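Local coordinates for thiol peroxidase (Mycobacterium tuberculosis, PDB 1XVQ), which is a thiol peroxidase that probably reduces hydrogen peroxide and organic hydroperoxides to water and alcohols with thioredoxin as electron donor, protecting the cell against oxidative stress, at residues K83-A88 / S105-S110. Residues are numbered along the deposited sequence; the frame is centred on the assembly and turned at random.
Sequences KDLPFA and SAFRDS
The hydroxyl of S105 links two loops of this thioredoxin-fold peroxiredoxin by working in both directions at once: it closes an ST turn by accepting from the backbone N of F107, two residues on, and separately donates across the contact to D84 O. The bond from S105 OG to D84 O is 2.6 Å long and arrives tilted 25° from the carbonyl plane. The S105 side chain turns its OG away from the backbone N (chi1 170°), which places the hydroxyl between the turn it closes and the carbonyl across the gap, gripped by one bond from each segment. Next to it stands the F107 ring, with S105 OG in plane at its edge. L85 CD2 sits over one ring face, 3.8 Å from the centroid in a CH-pi contact, and is shifted toward the rim; R108 CG lies over the opposite face. The P86 ring crosses F107 at about a right angle, its CD 3.8 Å from F107 CE2. At the other end of the contact K83, bent at chi2 and extended beyond, runs its chain past the methyl of A106. That methyl also packs on L29, and the lysine thus reaches onto a segment that lies against strand 28-30. The ammonium meets A106 O from above the carbonyl plane, 40° out of it. Two waters extend its reach along the same loop, one carrying the link to D109 O and the other to F107 O. Three hydrogen bonds thus fix the lysine tip, the direct one running 2.9 Å from K83 NZ to A106 O.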
ATOM      1  N   LYS A  83       6.449   6.230   0.086  1.00  9.05           N
ATOM      2  CA  LYS A  83       7.850   6.599  -0.028  1.00  9.73           C
ATOM      3  C   LYS A  83       8.215   7.730   0.931  1.00 13.13           C
ATOM      4  O   LYS A  83       9.347   8.169   0.948  1.00 12.36           O
ATOM      5  CB  LYS A  83       8.180   6.991  -1.472  1.00 12.19           C
ATOM      6  CG  LYS A  83       8.357   5.781  -2.372  1.00 11.12           C
ATOM      7  CD  LYS A  83       9.740   5.161  -2.176  1.00 12.67           C
ATOM      8  CE  LYS A  83       9.979   4.001  -3.172  1.00 11.93           C
ATOM      9  NZ  LYS A  83      11.420   3.497  -3.037  1.00 11.68           N
ATOM     10  N   ASP A  84       7.264   8.199   1.735  1.00 10.47           N
ATOM     11  CA  ASP A  84       7.596   9.227   2.717  1.00 10.57           C
ATOM     12  C   ASP A  84       8.603   8.632   3.698  1.00 12.64           C
ATOM     13  O   ASP A  84       8.578   7.426   3.966  1.00 13.69           O
ATOM     14  CB  ASP A  84       6.371   9.646   3.542  1.00  9.45           C
ATOM     15  CG  ASP A  84       5.231  10.171   2.707  1.00 10.25           C
ATOM     16  OD1 ASP A  84       4.199   9.471   2.584  1.00 15.29           O
ATOM     17  OD2 ASP A  84       5.334  11.300   2.190  1.00 14.28           O
ATOM     18  N   LEU A  85       9.485   9.464   4.246  1.00 11.30           N
ATOM     19  CA  LEU A  85      10.444   8.962   5.219  1.00 10.85           C
ATOM     20  C   LEU A  85       9.642   8.652   6.484  1.00 14.32           C
ATOM     21  O   LEU A  85       8.551   9.206   6.684  1.00 14.40           O
ATOM     22  CB  LEU A  85      11.506  10.020   5.555  1.00 15.47           C
ATOM     23  CG  LEU A  85      12.481  10.396   4.437  1.00 13.85           C
ATOM     24  CD1 LEU A  85      13.625  11.224   5.026  1.00 15.43           C
ATOM     25  CD2 LEU A  85      13.016   9.148   3.773  1.00 13.87           C
ATOM     26  N   PRO A  86      10.182   7.781   7.354  1.00 14.06           N
ATOM     27  CA  PRO A  86       9.490   7.416   8.595  1.00 19.99           C
ATOM     28  C   PRO A  86       9.083   8.645   9.409  1.00 22.50           C
ATOM     29  O   PRO A  86       7.984   8.690   9.985  1.00 21.36           O
ATOM     30  CB  PRO A  86      10.521   6.567   9.322  1.00 17.39           C
ATOM     31  CG  PRO A  86      11.218   5.871   8.230  1.00 17.45           C
ATOM     32  CD  PRO A  86      11.408   6.982   7.194  1.00 14.44           C
ATOM     33  N   PHE A  87       9.967   9.640   9.430  1.00 23.38           N
ATOM     34  CA  PHE A  87       9.731  10.864  10.183  1.00 25.09           C
ATOM     35  C   PHE A  87       8.415  11.536   9.810  1.00 23.63           C
ATOM     36  O   PHE A  87       7.723  12.065  10.676  1.00 26.59           O
ATOM     37  CB  PHE A  87      10.884  11.866   9.973  1.00 23.07           C
ATOM     38  CG  PHE A  87      12.245  11.241   9.967  1.00 23.88           C
ATOM     39  CD1 PHE A  87      12.693  10.490  11.053  1.00 25.28           C
ATOM     40  CD2 PHE A  87      13.076  11.371   8.847  1.00 21.62           C
ATOM     41  CE1 PHE A  87      13.945   9.868  11.030  1.00 25.01           C
ATOM     42  CE2 PHE A  87      14.325  10.755   8.818  1.00 19.33           C
ATOM     43  CZ  PHE A  87      14.764  10.002   9.904  1.00 23.67           C
ATOM     44  N   ALA A  88       8.062  11.509   8.532  1.00 19.64           N
ATOM     45  CA  ALA A  88       6.845  12.157   8.064  1.00 20.13           C
ATOM     46  C   ALA A  88       5.585  11.307   8.092  1.00 24.26           C
ATOM     47  O   ALA A  88       4.494  11.825   7.838  1.00 23.53           O
ATOM     48  CB  ALA A  88       7.055  12.652   6.667  1.00 19.59           C
ATOM     49  N   SER A 105       7.638   2.748   5.598  1.00 12.15           N
ATOM     50  CA  SER A 105       8.258   3.511   4.517  1.00 11.13           C
ATOM     51  C   SER A 105       9.111   2.640   3.593  1.00  8.73           C
ATOM     52  O   SER A 105       9.888   1.806   4.055  1.00 11.33           O
ATOM     53  CB  SER A 105       9.127   4.613   5.135  1.00 11.39           C
ATOM     54  OG  SER A 105       9.936   5.238   4.151  1.00 11.37           O
ATOM     55  N   ALA A 106       8.973   2.868   2.282  1.00  9.93           N
ATOM     56  CA  ALA A 106       9.738   2.145   1.264  1.00  7.29           C
ATOM     57  C   ALA A 106      10.932   2.976   0.772  1.00  8.91           C
ATOM     58  O   ALA A 106      11.466   2.681  -0.290  1.00  9.69           O
ATOM     59  CB  ALA A 106       8.825   1.838   0.040  1.00 11.82           C
ATOM     60  N   PHE A 107      11.356   3.983   1.535  1.00  8.71           N
ATOM     61  CA  PHE A 107      12.413   4.868   1.050  1.00  8.56           C
ATOM     62  C   PHE A 107      13.749   4.205   0.731  1.00  8.83           C
ATOM     63  O   PHE A 107      14.477   4.685  -0.137  1.00  9.66           O
ATOM     64  CB  PHE A 107      12.592   6.060   2.011  1.00  8.91           C
ATOM     65  CG  PHE A 107      13.614   5.843   3.098  1.00 10.53           C
ATOM     66  CD1 PHE A 107      14.938   6.225   2.905  1.00 10.93           C
ATOM     67  CD2 PHE A 107      13.235   5.294   4.319  1.00 12.22           C
ATOM     68  CE1 PHE A 107      15.886   6.070   3.926  1.00 10.46           C
ATOM     69  CE2 PHE A 107      14.176   5.139   5.354  1.00 16.09           C
ATOM     70  CZ  PHE A 107      15.499   5.532   5.150  1.00 14.72           C
ATOM     71  N   ARG A 108      14.060   3.081   1.394  1.00  8.79           N
ATOM     72  CA  ARG A 108      15.330   2.416   1.113  1.00  8.45           C
ATOM     73  C   ARG A 108      15.248   0.919   0.820  1.00  9.47           C
ATOM     74  O   ARG A 108      16.187   0.172   1.073  1.00 12.30           O
ATOM     75  CB  ARG A 108      16.338   2.711   2.252  1.00  9.78           C
ATOM     76  CG  ARG A 108      15.911   2.170   3.617  1.00  8.33           C
ATOM     77  CD  ARG A 108      17.021   2.397   4.663  1.00 12.78           C
ATOM     78  NE  ARG A 108      16.597   1.990   6.005  1.00 14.87           N
ATOM     79  CZ  ARG A 108      17.029   2.551   7.137  1.00 18.29           C
ATOM     80  NH1 ARG A 108      17.899   3.555   7.100  1.00 12.12           N
ATOM     81  NH2 ARG A 108      16.608   2.086   8.306  1.00 19.21           N
ATOM     82  N   ASP A 109      14.141   0.478   0.221  1.00  8.85           N
ATOM     83  CA  ASP A 109      14.019  -0.920  -0.113  1.00  9.01           C
ATOM     84  C   ASP A 109      13.280  -1.025  -1.433  1.00 11.05           C
ATOM     85  O   ASP A 109      12.784  -0.015  -1.977  1.00 10.91           O
ATOM     86  CB  ASP A 109      13.309  -1.717   1.000  1.00  9.15           C
ATOM     87  CG  ASP A 109      11.855  -1.353   1.130  1.00 11.27           C
ATOM     88  OD1 ASP A 109      11.531  -0.389   1.849  1.00 11.91           O
ATOM     89  OD2 ASP A 109      11.049  -2.040   0.481  1.00 11.41           O
ATOM     90  N   SER A 110      13.215  -2.252  -1.939  1.00 10.08           N
ATOM     91  CA  SER A 110      12.640  -2.536  -3.247  1.00 11.07           C
ATOM     92  C   SER A 110      11.147  -2.790  -3.337  1.00  7.82           C
ATOM     93  O   SER A 110      10.648  -3.148  -4.399  1.00 10.65           O
ATOM     94  CB  SER A 110      13.406  -3.729  -3.850  1.00  9.90           C
ATOM     95  OG  SER A 110      13.212  -4.873  -3.032  1.00 14.05           O
TER
HETATM   96  O   HOH W   1      10.747   0.764  -3.728  1.00 10.78           O
HETATM   97  O   HOH W   2      13.166   5.727  -2.427  1.00 15.71           O